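Long-range contact in 2'-5' RNA Ligase (Thermus thermophilus, PDB 1IUH), which belongs to the LigT-like members of the 2H phosphoesterase superfamily, small two-lobed proteins built from helices packed on antiparallel strands: residues E151-E163 with V170-E182. Sequence-based numbering, arbitrary orientation.
Sequences EWPVEGFALVRSE and VYTVLEKFSLRGE
Phe177 and Phe157 face each other as a hydrogen-bonded pair of an antiparallel hairpin, with their rings on the same side of the sheet as Leu159 and Glu175. Followed outward, Phe177 CB, CG and CD1 all run past Phe157 O, which sits at the edge of the Phe177 ring with CD1 closest at 3.4 Å. CD1 also lies over one face of the Phe157 ring, near its margin, 3.8 Å from Phe157 CE1. Beyond it, Phe177 CE1 lies beside Leu159 N and CB, 3.8 Å from the nitrogen, and the outer ring goes on to helix 53-66, where it touches Ala64 and meets His61 edge-to-face. The two phenylalanine planes are 30° from parallel and displaced, so little of one ring lies over the other. Phe157 holds its CG between its own backbone N and carbonyl carbon (chi1 61°), which carries the ring in toward the partner strand; Leu179 CD2 meets the ring's edge, 4.1 Å from CE2.

Midway, the pairing slips by one residue at a classic beta bulge: Leu159 O accepts from both Leu174 N (2.9 Å) and Glu175 N (3.2 Å). The chain turns a corner at Leu174, and regular antiparallel pairing holds before and after the bulge. On the face opposite the phenylalanines, Val160 CG1 packs against Tyr171 CB, while Ser162 OG lies in the plane of the tyrosine ring at its edge, 3.3 Å from CE1. Near the far end a water donates to Glu163 OE2 and Val170 O, linking carboxylate and carbonyl.

Strand 150-164 is shared along its length: Ala158, Val160 and Ser162 pair by backbone with strand 2-8, and Trp152 and Val154 with strand 70-80. Helix 53-66 covers the phenylalanine face, where Tyr56 touches Leu159; on the other face Tyr171 meets Phe4 edge-to-face and also the ring of His39.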
ATOM      1  N   GLU A 151       0.351  10.979 -13.689  1.00 31.32           N
ATOM      2  CA  GLU A 151       1.695  10.424 -13.506  1.00 28.95           C
ATOM      3  C   GLU A 151       2.378  11.149 -12.365  1.00 26.51           C
ATOM      4  O   GLU A 151       2.161  12.313 -12.143  1.00 27.43           O
ATOM      5  CB  GLU A 151       2.545  10.560 -14.799  1.00 27.33           C
ATOM      6  CG  GLU A 151       3.792   9.659 -14.834  1.00 32.70           C
ATOM      7  CD  GLU A 151       4.771   9.883 -16.049  1.00 34.54           C
ATOM      8  OE1 GLU A 151       4.437   9.606 -17.222  1.00 34.37           O
ATOM      9  OE2 GLU A 151       5.907  10.341 -15.818  1.00 35.58           O
ATOM     10  N   TRP A 152       3.176  10.450 -11.601  1.00 24.05           N
ATOM     11  CA  TRP A 152       3.898  11.122 -10.551  1.00 22.63           C
ATOM     12  C   TRP A 152       5.204  10.364 -10.338  1.00 23.01           C
ATOM     13  O   TRP A 152       5.325   9.199 -10.727  1.00 25.20           O
ATOM     14  CB  TRP A 152       3.052  11.189  -9.281  1.00 17.70           C
ATOM     15  CG  TRP A 152       3.217  10.063  -8.344  1.00 18.58           C
ATOM     16  CD1 TRP A 152       4.018  10.043  -7.237  1.00 16.23           C
ATOM     17  CD2 TRP A 152       2.420   8.874  -8.277  1.00 17.90           C
ATOM     18  NE1 TRP A 152       3.747   8.949  -6.483  1.00 15.46           N
ATOM     19  CE2 TRP A 152       2.777   8.207  -7.082  1.00 16.91           C
ATOM     20  CE3 TRP A 152       1.433   8.313  -9.108  1.00 18.78           C
ATOM     21  CZ2 TRP A 152       2.183   7.005  -6.680  1.00 18.07           C
ATOM     22  CZ3 TRP A 152       0.837   7.126  -8.725  1.00 18.34           C
ATOM     23  CH2 TRP A 152       1.206   6.476  -7.519  1.00 19.66           C
ATOM     24  N   PRO A 153       6.200  11.015  -9.738  1.00 23.47           N
ATOM     25  CA  PRO A 153       7.536  10.455  -9.439  1.00 22.78           C
ATOM     26  C   PRO A 153       7.595   9.674  -8.142  1.00 22.38           C
ATOM     27  O   PRO A 153       7.399  10.266  -7.100  1.00 24.50           O
ATOM     28  CB  PRO A 153       8.436  11.728  -9.319  1.00 22.21           C
ATOM     29  CG  PRO A 153       7.676  12.784 -10.126  1.00 22.97           C
ATOM     30  CD  PRO A 153       6.233  12.490  -9.669  1.00 23.57           C
ATOM     31  N   VAL A 154       7.890   8.378  -8.155  1.00 22.63           N
ATOM     32  CA  VAL A 154       8.018   7.626  -6.866  1.00 21.69           C
ATOM     33  C   VAL A 154       9.488   7.663  -6.485  1.00 21.27           C
ATOM     34  O   VAL A 154      10.310   7.104  -7.202  1.00 20.94           O
ATOM     35  CB  VAL A 154       7.567   6.141  -6.994  1.00 21.05           C
ATOM     36  CG1 VAL A 154       7.753   5.432  -5.696  1.00 19.67           C
ATOM     37  CG2 VAL A 154       6.092   6.061  -7.441  1.00 20.03           C
ATOM     38  N   GLU A 155       9.802   8.326  -5.367  1.00 22.29           N
ATOM     39  CA  GLU A 155      11.170   8.521  -4.872  1.00 21.86           C
ATOM     40  C   GLU A 155      11.585   7.702  -3.683  1.00 22.38           C
ATOM     41  O   GLU A 155      12.741   7.777  -3.255  1.00 21.63           O
ATOM     42  CB  GLU A 155      11.370   9.951  -4.478  1.00 22.71           C
ATOM     43  CG  GLU A 155      10.525  10.825  -5.253  1.00 27.30           C
ATOM     44  CD  GLU A 155      11.312  11.643  -6.210  1.00 30.51           C
ATOM     45  OE1 GLU A 155      12.311  11.089  -6.749  1.00 31.62           O
ATOM     46  OE2 GLU A 155      10.916  12.832  -6.419  1.00 32.47           O
ATOM     47  N   GLY A 156      10.664   6.937  -3.109  1.00 22.78           N
ATOM     48  CA  GLY A 156      11.056   6.130  -1.962  1.00 21.09           C
ATOM     49  C   GLY A 156       9.874   5.470  -1.318  1.00 20.39           C
ATOM     50  O   GLY A 156       8.763   5.595  -1.806  1.00 21.58           O
ATOM     51  N   PHE A 157      10.107   4.742  -0.238  1.00 20.10           N
ATOM     52  CA  PHE A 157       9.014   4.051   0.446  1.00 20.26           C
ATOM     53  C   PHE A 157       9.347   3.921   1.925  1.00 20.22           C
ATOM     54  O   PHE A 157      10.404   4.370   2.367  1.00 21.55           O
ATOM     55  CB  PHE A 157       8.805   2.691  -0.185  1.00 17.81           C
ATOM     56  CG  PHE A 157       9.996   1.814  -0.080  1.00 19.37           C
ATOM     57  CD1 PHE A 157      10.051   0.775   0.884  1.00 17.84           C
ATOM     58  CD2 PHE A 157      11.118   2.036  -0.898  1.00 16.31           C
ATOM     59  CE1 PHE A 157      11.235  -0.022   1.018  1.00 16.83           C
ATOM     60  CE2 PHE A 157      12.288   1.248  -0.757  1.00 16.48           C
ATOM     61  CZ  PHE A 157      12.348   0.223   0.203  1.00 14.41           C
ATOM     62  N   ALA A 158       8.475   3.298   2.703  1.00 20.32           N
ATOM     63  CA  ALA A 158       8.725   3.201   4.128  1.00 18.11           C
ATOM     64  C   ALA A 158       8.312   1.914   4.778  1.00 18.92           C
ATOM     65  O   ALA A 158       7.526   1.145   4.202  1.00 20.04           O
ATOM     66  CB  ALA A 158       8.011   4.366   4.826  1.00 17.61           C
ATOM     67  N   LEU A 159       8.852   1.704   5.983  1.00 17.70           N
ATOM     68  CA  LEU A 159       8.559   0.575   6.827  1.00 18.03           C
ATOM     69  C   LEU A 159       7.703   1.282   7.838  1.00 20.61           C
ATOM     70  O   LEU A 159       8.141   2.244   8.451  1.00 21.86           O
ATOM     71  CB  LEU A 159       9.789   0.033   7.529  1.00 17.59           C
ATOM     72  CG  LEU A 159       9.468  -1.108   8.529  1.00 16.99           C
ATOM     73  CD1 LEU A 159       8.758  -2.266   7.792  1.00 16.84           C
ATOM     74  CD2 LEU A 159      10.738  -1.601   9.221  1.00 12.55           C
ATOM     75  N   VAL A 160       6.483   0.782   8.000  1.00 22.40           N
ATOM     76  CA  VAL A 160       5.459   1.361   8.851  1.00 23.44           C
ATOM     77  C   VAL A 160       4.833   0.364   9.824  1.00 24.75           C
ATOM     78  O   VAL A 160       4.592  -0.801   9.488  1.00 25.53           O
ATOM     79  CB  VAL A 160       4.235   1.882   7.951  1.00 24.22           C
ATOM     80  CG1 VAL A 160       3.247   2.742   8.790  1.00 20.22           C
ATOM     81  CG2 VAL A 160       4.751   2.580   6.715  1.00 21.84           C
ATOM     82  N   ARG A 161       4.547   0.843  11.023  1.00 25.49           N
ATOM     83  CA  ARG A 161       3.852   0.024  12.000  1.00 26.17           C
ATOM     84  C   ARG A 161       2.373   0.455  12.000  1.00 26.14           C
ATOM     85  O   ARG A 161       2.054   1.615  11.831  1.00 26.31           O
ATOM     86  CB  ARG A 161       4.405   0.242  13.401  1.00 26.43           C
ATOM     87  CG  ARG A 161       3.756  -0.706  14.430  1.00 25.71           C
ATOM     88  CD  ARG A 161       4.042  -0.266  15.838  1.00 27.93           C
ATOM     89  NE  ARG A 161       3.550  -1.202  16.847  1.00 28.80           N
ATOM     90  CZ  ARG A 161       3.880  -1.094  18.115  1.00 26.80           C
ATOM     91  NH1 ARG A 161       4.674  -0.091  18.464  1.00 27.91           N
ATOM     92  NH2 ARG A 161       3.497  -2.005  18.991  1.00 26.10           N
ATOM     93  N   SER A 162       1.477  -0.487  12.181  1.00 26.94           N
ATOM     94  CA  SER A 162       0.062  -0.188  12.230  1.00 28.97           C
ATOM     95  C   SER A 162      -0.404  -0.723  13.560  1.00 30.79           C
ATOM     96  O   SER A 162      -0.010  -1.799  13.952  1.00 30.65           O
ATOM     97  CB  SER A 162      -0.714  -0.918  11.122  1.00 28.94           C
ATOM     98  OG  SER A 162      -2.102  -0.579  11.143  1.00 28.91           O
ATOM     99  N   GLU A 163      -1.245   0.027  14.249  1.00 33.14           N
ATOM    100  CA  GLU A 163      -1.799  -0.417  15.536  1.00 35.28           C
ATOM    101  C   GLU A 163      -3.324  -0.232  15.446  1.00 36.15           C
ATOM    102  O   GLU A 163      -3.808   0.845  15.074  1.00 35.84           O
ATOM    103  CB  GLU A 163      -1.238   0.432  16.698  1.00 33.72           C
ATOM    104  CG  GLU A 163       0.287   0.342  16.932  1.00 35.04           C
ATOM    105  CD  GLU A 163       0.750   1.188  18.141  1.00 37.03           C
ATOM    106  OE1 GLU A 163       0.712   0.713  19.293  1.00 38.53           O
ATOM    107  OE2 GLU A 163       1.121   2.371  17.975  1.00 39.39           O
ATOM    108  N   VAL A 170      -3.784   3.235  13.502  1.00 32.41           N
ATOM    109  CA  VAL A 170      -2.901   4.382  13.620  1.00 30.60           C
ATOM    110  C   VAL A 170      -1.545   3.928  13.089  1.00 29.43           C
ATOM    111  O   VAL A 170      -0.988   2.924  13.535  1.00 28.13           O
ATOM    112  CB  VAL A 170      -2.746   4.851  15.090  1.00 31.48           C
ATOM    113  CG1 VAL A 170      -1.908   6.147  15.150  1.00 31.56           C
ATOM    114  CG2 VAL A 170      -4.088   5.077  15.713  1.00 29.26           C
ATOM    115  N   TYR A 171      -1.045   4.657  12.101  1.00 28.47           N
ATOM    116  CA  TYR A 171       0.248   4.365  11.463  1.00 26.70           C
ATOM    117  C   TYR A 171       1.453   5.129  12.083  1.00 25.86           C
ATOM    118  O   TYR A 171       1.349   6.299  12.420  1.00 27.30           O
ATOM    119  CB  TYR A 171       0.190   4.703   9.938  1.00 25.55           C
ATOM    120  CG  TYR A 171      -0.704   3.809   9.052  1.00 25.95           C
ATOM    121  CD1 TYR A 171      -1.227   2.604   9.547  1.00 25.10           C
ATOM    122  CD2 TYR A 171      -1.111   4.214   7.755  1.00 25.48           C
ATOM    123  CE1 TYR A 171      -2.123   1.834   8.840  1.00 24.68           C
ATOM    124  CE2 TYR A 171      -2.064   3.414   6.996  1.00 24.94           C
ATOM    125  CZ  TYR A 171      -2.567   2.230   7.574  1.00 26.37           C
ATOM    126  OH  TYR A 171      -3.598   1.482   7.004  1.00 27.66           O
ATOM    127  N   THR A 172       2.583   4.453  12.257  1.00 25.12           N
ATOM    128  CA  THR A 172       3.809   5.097  12.699  1.00 23.63           C
ATOM    129  C   THR A 172       4.890   4.638  11.729  1.00 23.66           C
ATOM    130  O   THR A 172       5.129   3.442  11.581  1.00 20.41           O
ATOM    131  CB  THR A 172       4.281   4.679  14.080  1.00 25.01           C
ATOM    132  OG1 THR A 172       3.296   5.008  15.075  1.00 25.46           O
ATOM    133  CG2 THR A 172       5.568   5.401  14.391  1.00 23.25           C
ATOM    134  N   VAL A 173       5.525   5.604  11.061  1.00 24.08           N
ATOM    135  CA  VAL A 173       6.591   5.334  10.100  1.00 23.87           C
ATOM    136  C   VAL A 173       7.897   5.045  10.841  1.00 25.86           C
ATOM    137  O   VAL A 173       8.447   5.964  11.422  1.00 29.21           O
ATOM    138  CB  VAL A 173       6.834   6.580   9.183  1.00 23.76           C
ATOM    139  CG1 VAL A 173       8.128   6.352   8.291  1.00 20.99           C
ATOM    140  CG2 VAL A 173       5.598   6.882   8.382  1.00 16.27           C
ATOM    141  N   LEU A 174       8.406   3.809  10.834  1.00 25.37           N
ATOM    142  CA  LEU A 174       9.637   3.523  11.531  1.00 24.28           C
ATOM    143  C   LEU A 174      10.735   4.040  10.725  1.00 25.69           C
ATOM    144  O   LEU A 174      11.709   4.444  11.253  1.00 27.69           O
ATOM    145  CB  LEU A 174       9.851   2.050  11.728  1.00 23.36           C
ATOM    146  CG  LEU A 174       8.637   1.451  12.431  1.00 23.81           C
ATOM    147  CD1 LEU A 174       8.941   0.012  12.833  1.00 23.55           C
ATOM    148  CD2 LEU A 174       8.290   2.310  13.664  1.00 25.01           C
ATOM    149  N   GLU A 175      10.604   3.994   9.413  1.00 27.38           N
ATOM    150  CA  GLU A 175      11.638   4.540   8.572  1.00 26.61           C
ATOM    151  C   GLU A 175      11.258   4.765   7.138  1.00 25.69           C
ATOM    152  O   GLU A 175      10.440   4.046   6.621  1.00 25.69           O
ATOM    153  CB  GLU A 175      12.923   3.716   8.611  1.00 27.38           C
ATOM    154  CG  GLU A 175      13.984   4.666   9.201  1.00 32.58           C
ATOM    155  CD  GLU A 175      15.327   4.475   8.628  1.00 33.15           C
ATOM    156  OE1 GLU A 175      15.946   3.445   8.961  1.00 37.32           O
ATOM    157  OE2 GLU A 175      15.767   5.333   7.851  1.00 33.09           O
ATOM    158  N   LYS A 176      11.844   5.804   6.543  1.00 23.52           N
ATOM    159  CA  LYS A 176      11.658   6.163   5.159  1.00 23.26           C
ATOM    160  C   LYS A 176      12.965   5.796   4.442  1.00 22.97           C
ATOM    161  O   LYS A 176      14.032   5.828   5.037  1.00 23.23           O
ATOM    162  CB  LYS A 176      11.392   7.655   5.043  1.00 23.43           C
ATOM    163  CG  LYS A 176      10.060   8.067   5.563  1.00 24.41           C
ATOM    164  CD  LYS A 176       9.925   9.570   5.514  1.00 30.32           C
ATOM    165  CE  LYS A 176       8.438   9.997   5.195  1.00 34.90           C
ATOM    166  NZ  LYS A 176       7.835  11.071   6.104  1.00 35.95           N
ATOM    167  N   PHE A 177      12.880   5.407   3.176  1.00 22.09           N
ATOM    168  CA  PHE A 177      14.061   4.999   2.396  1.00 21.05           C
ATOM    169  C   PHE A 177      14.027   5.734   1.050  1.00 22.56           C
ATOM    170  O   PHE A 177      12.976   5.869   0.414  1.00 22.95           O
ATOM    171  CB  PHE A 177      14.056   3.464   2.164  1.00 20.91           C
ATOM    172  CG  PHE A 177      13.872   2.626   3.429  1.00 18.52           C
ATOM    173  CD1 PHE A 177      12.607   2.149   3.796  1.00 19.38           C
ATOM    174  CD2 PHE A 177      14.969   2.252   4.199  1.00 18.31           C
ATOM    175  CE1 PHE A 177      12.438   1.317   4.876  1.00 16.18           C
ATOM    176  CE2 PHE A 177      14.825   1.411   5.291  1.00 18.33           C
ATOM    177  CZ  PHE A 177      13.561   0.937   5.634  1.00 17.47           C
ATOM    178  N   SER A 178      15.164   6.230   0.604  1.00 22.35           N
ATOM    179  CA  SER A 178      15.149   6.948  -0.653  1.00 22.89           C
ATOM    180  C   SER A 178      15.662   6.138  -1.834  1.00 22.74           C
ATOM    181  O   SER A 178      16.711   5.549  -1.760  1.00 22.86           O
ATOM    182  CB  SER A 178      15.943   8.257  -0.488  1.00 23.36           C
ATOM    183  OG  SER A 178      15.336   9.031   0.541  1.00 23.22           O
ATOM    184  N   LEU A 179      14.906   6.081  -2.918  1.00 23.38           N
ATOM    185  CA  LEU A 179      15.392   5.336  -4.034  1.00 25.30           C
ATOM    186  C   LEU A 179      16.642   6.100  -4.519  1.00 26.96           C
ATOM    187  O   LEU A 179      16.602   7.274  -4.795  1.00 25.58           O
ATOM    188  CB  LEU A 179      14.302   5.205  -5.105  1.00 24.13           C
ATOM    189  CG  LEU A 179      13.081   4.373  -4.637  1.00 24.00           C
ATOM    190  CD1 LEU A 179      11.957   4.391  -5.668  1.00 15.65           C
ATOM    191  CD2 LEU A 179      13.535   2.903  -4.331  1.00 22.49           C
ATOM    192  N   ARG A 180      17.761   5.401  -4.595  1.00 29.40           N
ATOM    193  CA  ARG A 180      19.012   6.010  -4.996  1.00 32.41           C
ATOM    194  C   ARG A 180      19.762   5.072  -5.967  1.00 32.49           C
ATOM    195  O   ARG A 180      20.877   5.346  -6.340  1.00 29.05           O
ATOM    196  CB  ARG A 180      19.828   6.253  -3.707  1.00 36.21           C
ATOM    197  CG  ARG A 180      20.921   7.283  -3.782  1.00 44.20           C
ATOM    198  CD  ARG A 180      20.741   8.621  -2.929  1.00 50.82           C
ATOM    199  NE  ARG A 180      21.993   9.442  -2.935  1.00 55.29           N
ATOM    200  CZ  ARG A 180      22.661   9.827  -4.045  1.00 58.04           C
ATOM    201  NH1 ARG A 180      22.217   9.493  -5.265  1.00 59.22           N
ATOM    202  NH2 ARG A 180      23.794  10.529  -3.958  1.00 58.44           N
ATOM    203  N   GLY A 181      19.136   3.954  -6.346  1.00 34.14           N
ATOM    204  CA  GLY A 181      19.758   2.989  -7.243  1.00 36.02           C
ATOM    205  C   GLY A 181      20.143   3.496  -8.620  1.00 37.95           C
ATOM    206  O   GLY A 181      19.540   4.476  -9.092  1.00 37.26           O
ATOM    207  N   GLU A 182      21.160   2.865  -9.243  1.00 38.92           N
ATOM    208  CA  GLU A 182      21.631   3.254 -10.590  1.00 40.37           C
ATOM    209  C   GLU A 182      20.713   2.624 -11.603  1.00 40.28           C
ATOM    210  O   GLU A 182      20.412   3.228 -12.607  1.00 41.12           O
ATOM    211  CB  GLU A 182      23.040   2.731 -10.915  1.00 41.65           C
ATOM    212  CG  GLU A 182      24.181   3.360 -10.149  1.00 44.23           C
ATOM    213  CD  GLU A 182      24.248   4.893 -10.295  1.00 43.90           C
ATOM    214  OE1 GLU A 182      23.912   5.428 -11.382  1.00 41.56           O
ATOM    215  OE2 GLU A 182      24.670   5.538  -9.308  1.00 43.34           O
TER
HETATM  216  O   HOH W   1       1.392   3.399  15.295  1.00 29.11           O